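Local coordinates for putative 4-Hydroxy-2-oxoglutarate aldolase / 2-dehydro-3-deoxyphosphogluconate aldolase (Yersinia enterocolitica, PDB 3LM7), which is a putative aldolase of the KDGP aldolase family, with a chain built on the TIM-barrel plan, at residues 100-105 with 152-157; 160-165 with 177-182; 45-50 with 55-60; 27-32 with 232-237. All coordinates share one frame; numbering follows the deposited sequence.

The four contacts lie around one TIM-barrel chain, whose parallel strands are surrounded by helices. Contact 3 comes first in series, holding the loop after strand 38-43 to helix 50-63; contact 1 then pairs helices 102-109 and 147-156, and contact 2 sets strand 161-164 against helix 173-185. All three are nested within the loop closed by contact 4, between helices 24-33 and 234-247. The centres of contacts 1 and 2 are about 15 Å apart, and the two touch where Leu154 CD1 packs 3.8 Å from Val162 CG2. Contacts 3 and 4, with centres about 20 Å apart, meet through Tyr60 and Ala27. Contacts 1 and 4 lie on opposite sides of the chain's centre.

Contact 1: residues 100-105 with 152-157; sequences TGVGAS and AMLKDM
Val102 of helix 102-109 faces Leu154 of helix 147-156 and Met157, which follows in the chain, and its two methyl groups divide the apolar packing between them. CG2 meets CD2 of Leu154 at 4.0 Å, while CG1 lies 3.7 Å from Met157 O and 4.0 Å from Met157 CB. The valine torsion sets this split: chi1 of 166° puts CG1 opposite the backbone N, on the Met157 side, and CG2 opposite the carbonyl carbon, on the Leu154 side. Both partner side chains cross that of Val102 at about a right angle. Leu154 also packs on Phe188. The side chain of Met157, a selenomethionine, meets Val102 through CB; bent at chi3, it also rests on Phe99.

The polar part belongs to the backbone. Gly103 brings its CA within 3.2 Å of Met157 O, a CA-H...O contact with 148° at the hydrogen, and the two backbones are nearest here, 4.5 Å between the CA atoms of Gly103 and Met157. A water bridges the same corner: it donates to Met157 O at 3.0 Å and to Gly103 O at 3.1 Å, linking two carbonyls that could not bond to each other directly. Met157 O thus receives both a C-H and a water hydrogen.

Away from this interface, Lys155 reaches the C-terminal carboxylate of Gln249 in the second subunit. The contact itself is packing between helices 102-109 and 147-156, two members of the outer helical layer of a TIM barrel.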
# COMPACT_ATOMS: atom_id res chain seq x y z
N THR A 100 22.05 -7.78 -8.66
CA THR A 100 22.59 -9.13 -8.44
C THR A 100 22.96 -9.33 -6.97
O THR A 100 23.48 -10.36 -6.60
CB THR A 100 23.89 -9.28 -9.28
OG1 THR A 100 24.75 -8.12 -9.08
CG2 THR A 100 23.54 -9.37 -10.77
N GLY A 101 22.70 -8.33 -6.13
CA GLY A 101 22.99 -8.44 -4.71
C GLY A 101 21.75 -8.54 -3.83
O GLY A 101 21.87 -8.81 -2.61
N VAL A 102 20.56 -8.41 -4.43
CA VAL A 102 19.30 -8.41 -3.65
C VAL A 102 19.02 -9.75 -2.94
O VAL A 102 18.67 -9.76 -1.76
CB VAL A 102 18.14 -8.11 -4.58
CG1 VAL A 102 16.74 -8.43 -3.92
CG2 VAL A 102 18.21 -6.66 -5.08
N GLY A 103 19.19 -10.88 -3.66
CA GLY A 103 18.90 -12.19 -3.08
C GLY A 103 19.85 -12.50 -1.92
O GLY A 103 19.41 -12.93 -0.88
N ALA A 104 21.16 -12.29 -2.09
CA ALA A 104 22.04 -12.56 -0.91
C ALA A 104 21.69 -11.65 0.28
O ALA A 104 21.79 -12.07 1.43
CB ALA A 104 23.52 -12.37 -1.30
N SER A 105 21.36 -10.38 0.03
CA SER A 105 21.12 -9.46 1.18
C SER A 105 19.88 -9.90 1.89
O SER A 105 19.81 -9.94 3.12
CB SER A 105 20.98 -7.98 0.73
OG SER A 105 22.25 -7.41 0.47
N ALA A 152 9.23 -8.57 -11.39
CA ALA A 152 8.97 -9.95 -10.93
C ALA A 152 10.29 -10.63 -10.48
O ALA A 152 10.30 -11.43 -9.54
CB ALA A 152 8.29 -10.78 -12.08
N MSE A 153 11.38 -10.39 -11.22
CA MSE A 153 12.70 -10.99 -10.80
C MSE A 153 13.14 -10.43 -9.43
O MSE A 153 13.62 -11.20 -8.56
CB MSE A 153 13.79 -10.73 -11.87
CG MSE A 153 13.46 -11.46 -13.13
SE MSE A 153 14.70 -11.03 -14.59
CE MSE A 153 16.21 -12.07 -13.96
N LEU A 154 13.00 -9.11 -9.22
CA LEU A 154 13.31 -8.50 -7.89
C LEU A 154 12.48 -9.17 -6.79
O LEU A 154 13.04 -9.58 -5.74
CB LEU A 154 13.04 -7.00 -7.94
CG LEU A 154 14.13 -6.25 -8.73
CD1 LEU A 154 13.79 -4.81 -8.91
CD2 LEU A 154 15.55 -6.30 -8.04
N LYS A 155 11.17 -9.36 -7.05
CA LYS A 155 10.32 -10.06 -6.04
C LYS A 155 10.81 -11.47 -5.79
O LYS A 155 10.92 -11.92 -4.62
CB LYS A 155 8.85 -10.13 -6.50
CG LYS A 155 8.07 -8.75 -6.52
CD LYS A 155 6.61 -9.07 -7.02
CE LYS A 155 5.68 -7.89 -6.89
NZ LYS A 155 4.45 -8.25 -7.62
N ASP A 156 11.12 -12.19 -6.88
CA ASP A 156 11.61 -13.57 -6.76
C ASP A 156 12.90 -13.60 -5.94
O ASP A 156 13.22 -14.61 -5.28
CB ASP A 156 11.94 -14.16 -8.15
CG ASP A 156 10.70 -14.52 -8.94
OD1 ASP A 156 9.65 -14.79 -8.31
OD2 ASP A 156 10.79 -14.61 -10.20
N MSE A 157 13.68 -12.53 -6.02
CA MSE A 157 14.94 -12.47 -5.25
C MSE A 157 14.79 -11.94 -3.80
O MSE A 157 15.74 -11.92 -3.09
CB MSE A 157 16.02 -11.70 -6.04
CG MSE A 157 16.39 -12.50 -7.32
SE MSE A 157 17.69 -11.63 -8.43
CE MSE A 157 17.05 -9.86 -8.44
O HOH W 1 16.46 -13.85 -0.90

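Contact 2: residues 160-165 with 177-182; sequences SSVKFF and RFVAEA
Phe164 offers one face of its ring to CG2 of Val179, which sits 3.8 Å above the ring plane and is displaced toward the rim. Measured to the centroid, CG2 is 4.2 Å away and 24° off the ring normal, a CH-pi contact over the face. The closest ring atom is CE1, 3.9 Å from Val179 CG2, with CZ of the same ring only slightly farther. The methyl therefore lies over the outer side of the ring instead of its middle.

The second branch of the valine is used too. Val179 CG1, opposite its backbone N at chi1 169°, is turned to Val162 and lies 4.2 Å from that residue's CG1. One side chain of helix 173-185 thus packs on two residues of strand 161-164, both on the strand face turned to the helix. Leu190 of the next strand, 189-192, touches both Val162 and Val179. Between Val162 and Phe164 in the strand, Lys163 points from the other face, where its NZ hydrogen-bonds Asn96 OD1.

Strand 161-164, helix 173-185 and strand 189-192 make a beta-alpha-beta unit, and this contact packs the helix of the unit on its first strand. The bound potassium ion is about 12 Å from the Val179 side chain, well away from the packing. With only methyl groups and an aromatic face meeting, and all three residues buried, the two segments probably hold together through dispersion and exclusion of water, the CH-pi contact adding a weak directional element; no polar atom takes part across them.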
# COMPACT_ATOMS: atom_id res chain seq x y z
N SER A 160 12.49 -5.52 -2.12
CA SER A 160 11.29 -4.74 -1.68
C SER A 160 10.89 -3.63 -2.64
O SER A 160 9.70 -3.22 -2.70
CB SER A 160 11.59 -4.03 -0.33
OG SER A 160 12.17 -4.85 0.65
N SER A 161 11.87 -3.10 -3.37
CA SER A 161 11.69 -1.87 -4.19
C SER A 161 12.64 -1.80 -5.37
O SER A 161 13.72 -2.43 -5.40
CB SER A 161 11.90 -0.59 -3.35
OG SER A 161 13.21 -0.60 -2.82
N VAL A 162 12.26 -0.98 -6.32
CA VAL A 162 13.16 -0.66 -7.42
C VAL A 162 13.90 0.62 -7.05
O VAL A 162 13.24 1.62 -6.69
CB VAL A 162 12.30 -0.36 -8.69
CG1 VAL A 162 13.10 0.47 -9.81
CG2 VAL A 162 11.65 -1.67 -9.22
N LYS A 163 15.25 0.62 -7.16
CA LYS A 163 15.94 1.90 -7.13
C LYS A 163 16.19 2.26 -8.61
O LYS A 163 16.78 1.47 -9.32
CB LYS A 163 17.29 1.78 -6.42
CG LYS A 163 17.99 3.15 -6.53
CD LYS A 163 19.47 3.11 -6.22
CE LYS A 163 19.66 3.82 -4.88
NZ LYS A 163 21.03 3.47 -4.35
N PHE A 164 15.58 3.33 -9.11
CA PHE A 164 15.67 3.64 -10.51
C PHE A 164 16.73 4.72 -10.60
O PHE A 164 16.49 5.85 -10.19
CB PHE A 164 14.33 4.15 -11.01
CG PHE A 164 14.20 4.24 -12.52
CD1 PHE A 164 14.43 3.16 -13.33
CD2 PHE A 164 13.79 5.43 -13.10
CE1 PHE A 164 14.28 3.25 -14.71
CE2 PHE A 164 13.64 5.53 -14.55
CZ PHE A 164 13.85 4.47 -15.30
N PHE A 165 17.86 4.37 -11.20
CA PHE A 165 19.04 5.20 -11.12
C PHE A 165 19.90 4.92 -12.33
O PHE A 165 20.01 3.75 -12.71
CB PHE A 165 19.84 4.81 -9.86
CG PHE A 165 21.17 5.52 -9.76
CD1 PHE A 165 21.23 6.83 -9.29
CD2 PHE A 165 22.36 4.85 -10.12
CE1 PHE A 165 22.49 7.50 -9.19
CE2 PHE A 165 23.58 5.45 -10.02
CZ PHE A 165 23.66 6.82 -9.57
N ARG A 177 7.89 7.41 -15.39
CA ARG A 177 6.47 7.37 -15.18
C ARG A 177 5.96 5.93 -15.43
O ARG A 177 5.09 5.40 -14.72
CB ARG A 177 5.77 8.38 -16.13
CG ARG A 177 4.22 8.43 -15.82
CD ARG A 177 3.45 9.46 -16.70
NE ARG A 177 4.23 10.71 -16.91
CZ ARG A 177 4.95 10.99 -18.01
NH1 ARG A 177 5.02 10.14 -19.10
NH2 ARG A 177 5.60 12.15 -18.04
N PHE A 178 6.50 5.33 -16.48
CA PHE A 178 6.14 3.97 -16.83
C PHE A 178 6.50 3.04 -15.67
O PHE A 178 5.71 2.16 -15.35
CB PHE A 178 6.87 3.53 -18.11
CG PHE A 178 6.38 2.20 -18.65
CD1 PHE A 178 5.45 2.14 -19.67
CD2 PHE A 178 6.85 0.99 -18.09
CE1 PHE A 178 5.00 0.85 -20.13
CE2 PHE A 178 6.41 -0.27 -18.58
CZ PHE A 178 5.50 -0.34 -19.59
N VAL A 179 7.69 3.17 -15.14
CA VAL A 179 8.14 2.31 -13.99
C VAL A 179 7.18 2.49 -12.80
O VAL A 179 6.83 1.49 -12.14
CB VAL A 179 9.58 2.64 -13.60
CG1 VAL A 179 10.02 1.99 -12.28
CG2 VAL A 179 10.58 2.14 -14.77
N ALA A 180 6.83 3.75 -12.53
CA ALA A 180 5.89 4.06 -11.46
C ALA A 180 4.54 3.36 -11.67
O ALA A 180 3.98 2.74 -10.74
CB ALA A 180 5.73 5.60 -11.34
N GLU A 181 4.01 3.39 -12.90
CA GLU A 181 2.69 2.71 -13.16
C GLU A 181 2.79 1.19 -13.01
O GLU A 181 1.88 0.57 -12.44
CB GLU A 181 2.17 3.08 -14.55
CG GLU A 181 2.40 4.53 -14.74
CD GLU A 181 1.22 5.28 -15.09
OE1 GLU A 181 0.27 5.14 -14.24
OE2 GLU A 181 1.27 6.01 -16.17
N ALA A 182 3.95 0.65 -13.42
CA ALA A 182 4.18 -0.78 -13.30
C ALA A 182 4.38 -1.19 -11.80
O ALA A 182 3.83 -2.24 -11.32
CB ALA A 182 5.44 -1.17 -14.18

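Contact 3: residues 45-50 with 55-60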
# COMPACT_ATOMS: atom_id res chain seq x y z
N LYS A 45 31.63 1.96 1.70
CA LYS A 45 32.90 2.30 1.07
C LYS A 45 33.76 3.16 1.99
O LYS A 45 34.98 3.26 1.82
CB LYS A 45 32.59 3.06 -0.22
CG LYS A 45 33.57 2.85 -1.29
CD LYS A 45 33.39 3.95 -2.32
CE LYS A 45 32.13 3.77 -3.16
NZ LYS A 45 32.52 4.07 -4.57
N ASN A 46 33.15 3.77 2.98
CA ASN A 46 33.84 4.62 3.93
C ASN A 46 34.58 3.86 5.04
O ASN A 46 35.09 4.48 5.97
CB ASN A 46 32.86 5.68 4.50
CG ASN A 46 32.63 6.77 3.50
OD1 ASN A 46 33.50 6.98 2.64
ND2 ASN A 46 31.50 7.47 3.58
N TYR A 47 34.61 2.53 4.96
CA TYR A 47 35.18 1.69 6.05
C TYR A 47 36.10 0.65 5.47
O TYR A 47 35.87 0.21 4.33
CB TYR A 47 34.07 0.96 6.87
CG TYR A 47 33.14 1.93 7.51
CD1 TYR A 47 33.43 2.50 8.76
CD2 TYR A 47 31.98 2.35 6.84
CE1 TYR A 47 32.58 3.46 9.32
CE2 TYR A 47 31.13 3.30 7.38
CZ TYR A 47 31.43 3.87 8.63
OH TYR A 47 30.55 4.82 9.15
N PRO A 48 37.15 0.27 6.23
CA PRO A 48 38.15 -0.65 5.68
C PRO A 48 37.72 -2.10 5.71
O PRO A 48 38.23 -2.90 4.94
CB PRO A 48 39.37 -0.45 6.60
CG PRO A 48 38.82 0.08 7.85
CD PRO A 48 37.70 1.01 7.39
N ASP A 49 36.81 -2.45 6.61
CA ASP A 49 36.31 -3.82 6.66
C ASP A 49 34.89 -3.88 7.20
O ASP A 49 34.36 -2.88 7.72
CB ASP A 49 37.21 -4.69 7.60
CG ASP A 49 37.50 -4.02 8.93
OD1 ASP A 49 36.58 -3.60 9.67
OD2 ASP A 49 38.68 -3.89 9.29
N VAL A 50 34.32 -5.08 7.16
CA VAL A 50 32.98 -5.33 7.72
C VAL A 50 32.82 -4.97 9.20
O VAL A 50 31.87 -4.24 9.60
CB VAL A 50 32.45 -6.78 7.38
CG1 VAL A 50 31.10 -7.01 8.04
CG2 VAL A 50 32.35 -6.99 5.87
N LYS A 55 30.34 -1.74 13.47
CA LYS A 55 30.50 -0.97 14.71
C LYS A 55 30.01 0.47 14.50
O LYS A 55 29.17 0.96 15.24
CB LYS A 55 32.01 -0.99 15.06
CG LYS A 55 32.31 -1.00 16.54
CD LYS A 55 33.84 -1.11 16.79
CE LYS A 55 34.15 -0.97 18.28
NZ LYS A 55 33.06 -0.16 18.95
N ASP A 56 30.48 1.13 13.44
CA ASP A 56 30.19 2.53 13.29
C ASP A 56 28.72 2.74 12.98
O ASP A 56 28.10 3.67 13.50
CB ASP A 56 31.06 3.19 12.23
CG ASP A 56 31.20 4.72 12.48
OD1 ASP A 56 31.56 5.06 13.61
OD2 ASP A 56 30.99 5.55 11.55
N MSE A 57 28.17 1.90 12.10
CA MSE A 57 26.76 2.02 11.74
C MSE A 57 25.80 1.68 12.90
O MSE A 57 24.75 2.27 13.02
CB MSE A 57 26.46 1.13 10.48
CG MSE A 57 27.25 1.65 9.29
SE MSE A 57 26.52 0.80 7.69
CE MSE A 57 27.87 1.35 6.40
N ARG A 58 26.21 0.77 13.79
CA ARG A 58 25.45 0.58 15.03
C ARG A 58 25.43 1.86 15.88
O ARG A 58 24.42 2.22 16.47
CB ARG A 58 26.04 -0.59 15.83
CG ARG A 58 25.42 -1.88 15.37
CD ARG A 58 26.18 -3.04 15.98
NE ARG A 58 25.70 -4.34 15.55
CZ ARG A 58 26.40 -5.46 15.73
NH1 ARG A 58 27.59 -5.41 16.37
NH2 ARG A 58 25.90 -6.63 15.36
N GLU A 59 26.54 2.59 15.91
CA GLU A 59 26.52 3.86 16.63
C GLU A 59 25.52 4.88 15.99
O GLU A 59 24.77 5.55 16.70
CB GLU A 59 27.95 4.45 16.72
CG GLU A 59 28.94 3.60 17.45
CD GLU A 59 30.36 4.25 17.53
OE1 GLU A 59 30.45 5.48 17.60
OE2 GLU A 59 31.34 3.49 17.53
N TYR A 60 25.52 5.02 14.65
CA TYR A 60 24.53 5.86 13.98
C TYR A 60 23.12 5.40 14.29
O TYR A 60 22.24 6.22 14.54
CB TYR A 60 24.71 5.79 12.43
CG TYR A 60 25.72 6.73 11.84
CD1 TYR A 60 27.03 6.32 11.62
CD2 TYR A 60 25.38 8.03 11.52
CE1 TYR A 60 27.97 7.18 11.08
CE2 TYR A 60 26.36 8.92 10.92
CZ TYR A 60 27.61 8.44 10.69
OH TYR A 60 28.56 9.23 10.14
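The loop that leads from strand 38-43 into helix 50-63 of this TIM barrel is tied back to that helix by Tyr47 and Asp56. Asp49 marks the beginning of the helix as its N-cap residue, its side chain capping a backbone N and also bonding to Ser52 OG, and Tyr47 lies just ahead of it in the chain.

Tyr47 OH donates to Asp56 OD2 over a short 2.5 Å. The oxygen accepts through its anti lone pair, on the side away from OD1, and lies in the plane of the phenol ring at its edge; the carboxylate itself is turned 54° against the ring. With CG opposite the backbone N, chi1 -155°, Asp56 turns its carboxylate to the phenol; its CB is also near, 3.3 Å from Tyr47 CE1. The other carboxylate oxygen, OD1, forms a salt bridge with Lys24, so the two oxygens have different partners: a phenol and an ammonium group. Those two together would be expected to keep Asp56 ionised.

Met57 and Tyr60 complete the setting. Met57, a selenomethionine of the same helix, is buried and also touches Val42 and Ile86, and its chain stays extended beyond CG, carrying the terminal methyl to the tyrosine. There CE of Met57 stops 3.9 Å from Tyr47 CE2, while on Tyr60 the ring atom CE1 comes to 4.0 Å from Tyr47 OH.

Contact 4: residues 27-32 with 232-237; sequences ARAIYQ and TRPEDV
Ile30 reaches from helix 24-33 to Thr232 and Val237, and the branches that leave its CB divide the work. The bond to CB starts out across the direction of the partner, not straight at it, so the branches have to cover the gap. CG2, opposite the backbone N, faces Val237 and comes within 4.4 Å of its CG2. The longer branch goes the other way: chi1 of -70° sets CG1 opposite the carbonyl carbon, and an extended chi2 of 165° carries CD1 onward to Thr232, where it stops 3.8 Å from CB. The two side chains cross at about a right angle there. The hydroxyl of Thr232 is engaged elsewhere, OG1 bonding to Leu20 O. Ile30 also packs on Val38 and Val40 of strand 38-43, tying the helix pair to the barrel wall.

Beside this, Ala29 CB lies 3.7 Å from Pro234 CG, and the Ile30 carbonyl oxygen is 3.8 Å from Val237 CG1. The backbones are closest at Ile30 and Pro234, whose CA atoms are 5.2 Å apart. Pro234 opens helix 234-247 directly after Arg233, the N-cap residue. Arg233 starts away from 27-32 and forms a salt bridge within its own segment, NH1 meeting Asp236 OD2 at 2.9 Å; the oxygen lies 7° out of the guanidinium plane and is met nearly along its C-O axis.

Thr232 O also accepts from Asn26 ND2, a further link to helix 24-33. The arrangement brings the chain's first and last helices side by side, as in TIM barrels, where the terminal elements meet to close the ring.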
# COMPACT_ATOMS: atom_id res chain seq x y z
N ALA A 27 23.67 13.26 11.19
CA ALA A 27 22.56 12.29 11.19
C ALA A 27 21.47 12.71 12.21
O ALA A 27 20.28 12.72 11.92
CB ALA A 27 23.09 10.86 11.50
N ARG A 28 21.88 13.05 13.43
CA ARG A 28 20.88 13.49 14.45
C ARG A 28 20.05 14.69 13.98
O ARG A 28 18.81 14.71 14.14
CB ARG A 28 21.61 13.78 15.78
CG ARG A 28 20.75 13.90 17.05
CD ARG A 28 21.70 14.30 18.23
NE ARG A 28 23.09 14.09 17.78
CZ ARG A 28 24.01 13.35 18.39
NH1 ARG A 28 23.73 12.75 19.55
NH2 ARG A 28 25.22 13.24 17.85
N ALA A 29 20.73 15.68 13.40
CA ALA A 29 20.07 16.93 12.96
C ALA A 29 19.09 16.61 11.84
O ALA A 29 18.00 17.21 11.76
CB ALA A 29 21.15 17.88 12.45
N ILE A 30 19.52 15.71 10.92
CA ILE A 30 18.66 15.31 9.77
C ILE A 30 17.41 14.63 10.29
O ILE A 30 16.31 14.91 9.84
CB ILE A 30 19.42 14.27 8.85
CG1 ILE A 30 20.58 14.94 8.11
CG2 ILE A 30 18.43 13.52 7.98
CD1 ILE A 30 21.60 13.99 7.48
N TYR A 31 17.59 13.68 11.21
CA TYR A 31 16.48 12.90 11.76
C TYR A 31 15.48 13.81 12.48
O TYR A 31 14.26 13.68 12.32
CB TYR A 31 17.06 11.82 12.73
CG TYR A 31 16.04 10.84 13.19
CD1 TYR A 31 15.46 9.91 12.30
CD2 TYR A 31 15.68 10.79 14.53
CE1 TYR A 31 14.53 8.95 12.76
CE2 TYR A 31 14.78 9.86 14.99
CZ TYR A 31 14.19 8.95 14.11
OH TYR A 31 13.26 8.07 14.64
N GLN A 32 16.02 14.78 13.23
CA GLN A 32 15.17 15.77 13.82
C GLN A 32 14.39 16.54 12.78
O GLN A 32 13.19 16.71 12.91
CB GLN A 32 16.01 16.79 14.65
CG GLN A 32 15.08 17.83 15.34
CD GLN A 32 15.80 18.71 16.31
OE1 GLN A 32 16.87 19.26 16.00
NE2 GLN A 32 15.21 18.89 17.47
N THR A 232 24.65 17.07 4.95
CA THR A 232 23.32 17.38 4.42
C THR A 232 22.70 18.52 5.21
O THR A 232 22.69 18.46 6.46
CB THR A 232 22.40 16.10 4.44
OG1 THR A 232 22.94 15.14 3.50
CG2 THR A 232 20.98 16.43 4.09
N ARG A 233 22.16 19.52 4.51
CA ARG A 233 21.59 20.70 5.17
C ARG A 233 20.30 20.36 5.87
O ARG A 233 19.32 20.03 5.19
CB ARG A 233 21.35 21.82 4.17
CG ARG A 233 22.65 22.43 3.60
CD ARG A 233 22.31 23.58 2.58
NE ARG A 233 23.42 23.74 1.65
CZ ARG A 233 23.50 23.22 0.43
NH1 ARG A 233 22.49 22.55 -0.06
NH2 ARG A 233 24.60 23.41 -0.30
N PRO A 234 20.25 20.46 7.22
CA PRO A 234 18.98 20.15 7.89
C PRO A 234 17.87 21.05 7.45
O PRO A 234 16.73 20.59 7.41
CB PRO A 234 19.31 20.25 9.40
CG PRO A 234 20.82 20.03 9.43
CD PRO A 234 21.36 20.63 8.18
N GLU A 235 18.15 22.30 7.03
CA GLU A 235 17.03 23.13 6.56
C GLU A 235 16.46 22.66 5.16
O GLU A 235 15.24 22.85 4.85
CB GLU A 235 17.42 24.61 6.52
CG GLU A 235 18.59 24.99 5.55
CD GLU A 235 20.04 24.75 6.11
OE1 GLU A 235 20.26 23.92 7.07
OE2 GLU A 235 20.98 25.36 5.52
N ASP A 236 17.33 22.04 4.36
CA ASP A 236 16.89 21.43 3.08
C ASP A 236 16.00 20.18 3.36
O ASP A 236 15.08 19.87 2.63
CB ASP A 236 18.08 21.06 2.19
CG ASP A 236 18.79 22.29 1.57
OD1 ASP A 236 18.37 23.43 1.86
OD2 ASP A 236 19.76 22.09 0.82
N VAL A 237 16.30 19.47 4.43
CA VAL A 237 15.49 18.33 4.81
C VAL A 237 14.13 18.84 5.28
O VAL A 237 13.07 18.28 4.95
CB VAL A 237 16.25 17.49 5.91
CG1 VAL A 237 15.35 16.48 6.55
CG2 VAL A 237 17.45 16.82 5.31